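Local coordinates for type III chaperone protein ShcA (Pseudomonas syringae pv. tomato, PDB 4G6T) that probably binds its cognate type III effector in the bacterial cytosol and keeps it ready for secretion, as other chaperones of the CesT family do, at residues 75-78 with 79-83; 118-121 with 122-125. One frame throughout, in Å; residues are numbered along the deposited sequence.

Interaction 1 of 2, residues 75-78 with 79-83; sequences ALNP and LLNAG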
ATOM      1  N   ALA A  75      12.155  -4.932  14.026  1.00 19.97           N
ATOM      2  CA  ALA A  75      12.078  -5.884  12.930  1.00 19.81           C
ATOM      3  C   ALA A  75      11.495  -7.220  13.393  1.00 20.13           C
ATOM      4  O   ALA A  75      11.060  -7.990  12.522  1.00 21.42           O
ATOM      5  CB  ALA A  75      13.383  -6.077  12.225  1.00 20.38           C
ATOM      6  N   LEU A  76      11.546  -7.504  14.698  1.00 22.05           N
ATOM      7  CA  LEU A  76      10.976  -8.758  15.201  1.00 20.72           C
ATOM      8  C   LEU A  76       9.508  -8.684  15.432  1.00 20.79           C
ATOM      9  O   LEU A  76       8.851  -9.660  15.794  1.00 20.74           O
ATOM     10  CB  LEU A  76      11.702  -9.202  16.503  1.00 23.61           C
ATOM     11  CG  LEU A  76      11.947 -10.698  16.737  1.00 25.56           C
ATOM     12  CD1 LEU A  76      12.641 -11.423  15.601  1.00 26.57           C
ATOM     13  CD2 LEU A  76      12.741 -10.811  18.055  1.00 27.82           C
ATOM     14  N   ASN A  77       8.882  -7.508  15.331  1.00 20.40           N
ATOM     15  CA  ASN A  77       7.487  -7.396  15.622  1.00 18.55           C
ATOM     16  C   ASN A  77       6.516  -8.423  14.987  1.00 18.03           C
ATOM     17  O   ASN A  77       5.610  -8.876  15.671  1.00 20.38           O
ATOM     18  CB  ASN A  77       7.027  -5.940  15.273  1.00 19.60           C
ATOM     19  CG  ASN A  77       5.717  -5.564  15.911  1.00 20.40           C
ATOM     20  OD1 ASN A  77       5.468  -5.562  17.121  1.00 21.77           O
ATOM     21  ND2 ASN A  77       4.734  -5.227  15.012  1.00 20.39           N
ATOM     22  N   PRO A  78       6.715  -8.757  13.719  1.00 19.07           N
ATOM     23  CA  PRO A  78       5.844  -9.808  13.120  1.00 17.35           C
ATOM     24  C   PRO A  78       5.866 -11.099  13.894  1.00 18.48           C
ATOM     25  O   PRO A  78       4.856 -11.750  13.978  1.00 19.43           O
ATOM     26  CB  PRO A  78       6.368  -9.926  11.733  1.00 17.55           C
ATOM     27  CG  PRO A  78       7.019  -8.558  11.438  1.00 17.92           C
ATOM     28  CD  PRO A  78       7.640  -8.203  12.750  1.00 18.37           C
ATOM     29  N   LEU A  79       7.044 -11.495  14.344  1.00 19.30           N
ATOM     30  CA  LEU A  79       7.090 -12.716  15.194  1.00 20.28           C
ATOM     31  C   LEU A  79       6.316 -12.549  16.452  1.00 21.30           C
ATOM     32  O   LEU A  79       5.565 -13.462  16.835  1.00 22.03           O
ATOM     33  CB  LEU A  79       8.571 -13.075  15.494  1.00 19.96           C
ATOM     34  CG  LEU A  79       8.819 -14.194  16.533  1.00 22.37           C
ATOM     35  CD1 LEU A  79       8.208 -15.460  15.960  1.00 24.25           C
ATOM     36  CD2 LEU A  79      10.323 -14.338  16.812  1.00 24.17           C
ATOM     37  N   LEU A  80       6.453 -11.432  17.144  1.00 21.38           N
ATOM     38  CA  LEU A  80       5.895 -11.225  18.455  1.00 23.83           C
ATOM     39  C   LEU A  80       4.386 -11.174  18.472  1.00 24.10           C
ATOM     40  O   LEU A  80       3.752 -11.693  19.362  1.00 27.16           O
ATOM     41  CB  LEU A  80       6.468  -9.979  19.110  1.00 26.95           C
ATOM     42  CG  LEU A  80       8.014  -9.876  19.108  1.00 29.37           C
ATOM     43  CD1 LEU A  80       8.450  -8.690  19.943  1.00 32.15           C
ATOM     44  CD2 LEU A  80       8.747 -11.140  19.547  1.00 32.43           C
ATOM     45  N   ASN A  81       3.768 -10.593  17.422  1.00 22.29           N
ATOM     46  CA  ASN A  81       2.323 -10.403  17.458  1.00 22.57           C
ATOM     47  C   ASN A  81       1.606 -10.364  16.080  1.00 20.72           C
ATOM     48  O   ASN A  81       0.448  -9.896  16.017  1.00 22.26           O
ATOM     49  CB  ASN A  81       2.031  -9.122  18.224  1.00 22.83           C
ATOM     50  CG  ASN A  81       2.798  -7.964  17.648  1.00 23.85           C
ATOM     51  OD1 ASN A  81       2.709  -7.711  16.465  1.00 24.06           O
ATOM     52  ND2 ASN A  81       3.686  -7.400  18.398  1.00 23.96           N
ATOM     53  N   ALA A  82       2.301 -10.745  15.013  1.00 20.42           N
ATOM     54  CA  ALA A  82       1.758 -10.806  13.651  1.00 19.51           C
ATOM     55  C   ALA A  82       1.447  -9.420  13.112  1.00 22.66           C
ATOM     56  O   ALA A  82       0.794  -9.306  12.083  1.00 23.70           O
ATOM     57  CB  ALA A  82       0.492 -11.667  13.590  1.00 21.16           C
ATOM     58  N   GLY A  83       1.963  -8.427  13.780  1.00 20.83           N
ATOM     59  CA  GLY A  83       1.866  -7.035  13.309  1.00 19.63           C
ATOM     60  C   GLY A  83       2.868  -6.672  12.289  1.00 18.23           C
ATOM     61  O   GLY A  83       3.567  -7.478  11.714  1.00 18.75           O
TER
HETATM   62  O   HOH W   1       1.974  -4.603  16.122  1.00 29.53           O

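Interaction 2 of 2, residues 118-121 with 122-125; sequences LLEW and MRGW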
ATOM      1  N   LEU A 118      -0.725  -0.485  10.377  1.00 19.49           N
ATOM      2  CA  LEU A 118       0.469  -0.094   9.752  1.00 18.70           C
ATOM      3  C   LEU A 118       0.712   1.379   9.974  1.00 19.01           C
ATOM      4  O   LEU A 118       1.845   1.784  10.164  1.00 18.95           O
ATOM      5  CB  LEU A 118       0.441  -0.426   8.236  1.00 18.53           C
ATOM      6  CG  LEU A 118       1.627  -0.088   7.412  1.00 20.03           C
ATOM      7  CD1 LEU A 118       2.802  -0.867   7.936  1.00 25.17           C
ATOM      8  CD2 LEU A 118       1.411  -0.274   5.936  1.00 24.54           C
ATOM      9  N   LEU A 119      -0.343   2.181   9.792  1.00 19.18           N
ATOM     10  CA  LEU A 119      -0.211   3.618   9.958  1.00 19.26           C
ATOM     11  C   LEU A 119       0.218   3.974  11.345  1.00 18.85           C
ATOM     12  O   LEU A 119       1.053   4.907  11.476  1.00 21.11           O
ATOM     13  CB  LEU A 119      -1.534   4.322   9.573  1.00 21.31           C
ATOM     14  CG  LEU A 119      -1.783   4.303   8.062  1.00 21.60           C
ATOM     15  CD1 LEU A 119      -3.290   4.501   7.754  1.00 23.26           C
ATOM     16  CD2 LEU A 119      -0.926   5.221   7.225  1.00 23.85           C
ATOM     17  N   GLU A 120      -0.381   3.358  12.341  1.00 19.54           N
ATOM     18  CA  GLU A 120      -0.017   3.701  13.728  1.00 21.20           C
ATOM     19  C   GLU A 120       1.428   3.257  14.029  1.00 22.16           C
ATOM     20  O   GLU A 120       2.160   3.961  14.775  1.00 23.00           O
ATOM     21  CB  GLU A 120      -1.016   3.240  14.695  1.00 24.18           C
ATOM     22  CG  GLU A 120      -2.424   3.924  14.531  1.00 24.87           C
ATOM     23  CD  GLU A 120      -2.352   5.457  14.300  1.00 27.06           C
ATOM     24  OE1 GLU A 120      -1.835   6.165  15.187  1.00 26.39           O
ATOM     25  OE2 GLU A 120      -2.706   5.970  13.222  1.00 27.98           O
ATOM     26  N   TRP A 121       1.877   2.145  13.465  1.00 19.46           N
ATOM     27  CA  TRP A 121       3.279   1.711  13.540  1.00 19.34           C
ATOM     28  C   TRP A 121       4.203   2.721  12.936  1.00 21.31           C
ATOM     29  O   TRP A 121       5.211   3.130  13.554  1.00 20.94           O
ATOM     30  CB  TRP A 121       3.375   0.331  12.834  1.00 18.58           C
ATOM     31  CG  TRP A 121       4.718  -0.304  12.588  1.00 19.78           C
ATOM     32  CD1 TRP A 121       5.385  -0.456  11.392  1.00 21.72           C
ATOM     33  CD2 TRP A 121       5.533  -1.006  13.556  1.00 21.52           C
ATOM     34  NE1 TRP A 121       6.513  -1.241  11.567  1.00 21.90           N
ATOM     35  CE2 TRP A 121       6.603  -1.586  12.846  1.00 21.24           C
ATOM     36  CE3 TRP A 121       5.390  -1.247  14.909  1.00 23.41           C
ATOM     37  CZ2 TRP A 121       7.592  -2.353  13.515  1.00 19.05           C
ATOM     38  CZ3 TRP A 121       6.368  -1.993  15.560  1.00 23.24           C
ATOM     39  CH2 TRP A 121       7.449  -2.487  14.852  1.00 21.63           C
ATOM     40  N   MET A 122       3.883   3.222  11.738  1.00 19.61           N
ATOM     41  CA  MET A 122       4.616   4.296  11.066  1.00 20.48           C
ATOM     42  C   MET A 122       4.652   5.535  11.955  1.00 21.01           C
ATOM     43  O   MET A 122       5.700   6.152  12.094  1.00 20.05           O
ATOM     44  CB  MET A 122       3.953   4.568   9.723  1.00 19.14           C
ATOM     45  CG  MET A 122       4.210   3.427   8.737  1.00 19.80           C
ATOM     46  SD  MET A 122       3.114   3.433   7.322  1.00 20.95           S
ATOM     47  CE  MET A 122       3.718   4.955   6.485  1.00 22.24           C
ATOM     48  N   ARG A 123       3.530   5.868  12.533  1.00 20.49           N
ATOM     49  CA  ARG A 123       3.440   7.086  13.368  1.00 20.69           C
ATOM     50  C   ARG A 123       4.411   6.938  14.539  1.00 23.96           C
ATOM     51  O   ARG A 123       5.175   7.873  14.829  1.00 24.12           O
ATOM     52  CB  ARG A 123       2.028   7.327  13.839  1.00 21.88           C
ATOM     53  CG  ARG A 123       1.883   8.663  14.561  1.00 22.74           C
ATOM     54  CD  ARG A 123       0.509   8.904  15.141  1.00 23.36           C
ATOM     55  NE  ARG A 123      -0.551   8.524  14.220  1.00 24.18           N
ATOM     56  CZ  ARG A 123      -0.956   9.196  13.142  1.00 25.29           C
ATOM     57  NH1 ARG A 123      -0.401  10.343  12.760  1.00 25.92           N
ATOM     58  NH2 ARG A 123      -1.925   8.676  12.406  1.00 25.32           N
ATOM     59  N   GLY A 124       4.389   5.780  15.171  1.00 22.27           N
ATOM     60  CA  GLY A 124       5.259   5.556  16.362  1.00 23.23           C
ATOM     61  C   GLY A 124       6.695   5.700  15.995  1.00 25.59           C
ATOM     62  O   GLY A 124       7.503   6.354  16.730  1.00 26.17           O
ATOM     63  N   TRP A 125       7.141   5.127  14.883  1.00 23.84           N
ATOM     64  CA  TRP A 125       8.548   5.209  14.500  1.00 23.58           C
ATOM     65  C   TRP A 125       8.994   6.599  14.132  1.00 25.94           C
ATOM     66  O   TRP A 125      10.144   6.964  14.252  1.00 28.49           O
ATOM     67  CB  TRP A 125       8.879   4.242  13.345  1.00 23.95           C
ATOM     68  CG  TRP A 125       9.006   2.824  13.881  1.00 22.44           C
ATOM     69  CD1 TRP A 125       8.125   1.784  13.729  1.00 22.48           C
ATOM     70  CD2 TRP A 125      10.066   2.322  14.791  1.00 25.14           C
ATOM     71  NE1 TRP A 125       8.564   0.678  14.439  1.00 24.00           N
ATOM     72  CE2 TRP A 125       9.696   0.958  15.124  1.00 26.49           C
ATOM     73  CE3 TRP A 125      11.225   2.885  15.338  1.00 27.19           C
ATOM     74  CZ2 TRP A 125      10.491   0.148  15.949  1.00 27.84           C
ATOM     75  CZ3 TRP A 125      12.009   2.064  16.177  1.00 29.28           C
ATOM     76  CH2 TRP A 125      11.644   0.742  16.470  1.00 29.32           C
TER

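Interaction 1 of 2, residues 75-78 with 79-83
Asn77 and Asn81, one helical turn apart, meet through their side-chain amides. Asn81 ND2 donates to Asn77 OD1 at 2.9 Å, and the 175° angle at the hydrogen makes the bond nearly straight. The acceptor lies in the amide plane of Asn81, yet the donor stands above the carbonyl plane of Asn77, as expected for two amides whose planes are 64° apart. Asn77 ND2 has two acceptors: the carbonyl oxygen of Pro84, and a water 3.0 Å from ND2. That water also donates to Asn81 OD1 over 3.2 Å, bridging the two side chains a second time. A second donor reaches Asn81 OD1 within the carbonyl plane: Gly83 N, 2.9 Å from OD1. With chi1 of 54°, CG of Asn81 sits between backbone N and carbonyl carbon, which lets OD1 meet the outgoing chain while ND2 reaches back a turn.

Backbone groups are paired in step. Leu80 N donates to Leu76 O at 3.3 Å and Asn81 N to Asn77 O, whereas Ala82 N meets Pro78 O at 2.9 Å from well above the carbonyl plane. Ala82 then leaves the helix with positive phi, and its own oxygen accepts from Gln99 NE2. Beyond it, Gly83 O turns back to within 3.5 Å of Pro78 CA in a CH...O contact. On the outer surface Leu76 CD1 lies alongside Leu79 CD2, 3.9 Å away. The arrangement is that of a short surface helix, 77-81, followed by an Asx turn in which Asn81 OD1 takes the N-H two residues on.

Interaction 2 of 2, residues 118-121 with 122-125
From Leu118 to Trp125 the chain is regular alpha helix: the N-H groups of Met122, Arg123, Gly124 and Trp125 each bond to the oxygen four residues back, Met122 N lying 2.9 Å from Leu118 O and Trp125 N 3.1 Å from Trp121 O. Trp125 turns the edge of its pyrrole ring onto one face of Trp121, with NE1 3.3 Å from Trp121 CZ2. The five-membered ring of Trp125 and the six-membered ring of Trp121 stand at 83°, a T-shaped stack between residues one turn apart. Trp121 NE1 itself donates to Gly85 O. This is the long C-terminal helix, 108-127, packed against the antiparallel sheet of the CesT-type fold: Met122, with SD 3.8 Å from Leu118 CG, lies on its buried side and touches Phe41 and Ala97. Elsewhere on the helix Arg123 grips Glu120 side-on, NE to OE1 and NH2 to OE2, each pair 2.9 Å apart. Both bonds lie near the guanidinium plane, and OE2 is met on its syn lone pair. Bends at chi2 of Glu120 (-44°) and chi3 of Arg123 (-43°) bring the groups together, while OE2 also hydrogen-bonds an aromatic side chain of another protein's chain.

Overall arrangement
Interactions 1 and 2 follow each other along the chain, their centres about 14 Å apart, and they touch directly where Asn77 CB packs on Trp121 CH2 at 3.5 Å. The entry into strand 85-88 is held from both: Asn77 ND2 bonds Pro84 O and Trp121 NE1 bonds the next oxygen, Gly85 O, while the Trp121 side chain also rests on Pro84. Strand 95-102 is shared too, through Gln99 beside Ala82 and Ala97, which touches side chains of residues 118-125 of helix 108-127. They differ in burial and in partners. All touching residues of interaction 1 are at least partly exposed, and no other protein chain reaches it; interaction 2 meets another protein's chain through Leu119, Glu120 and Arg123.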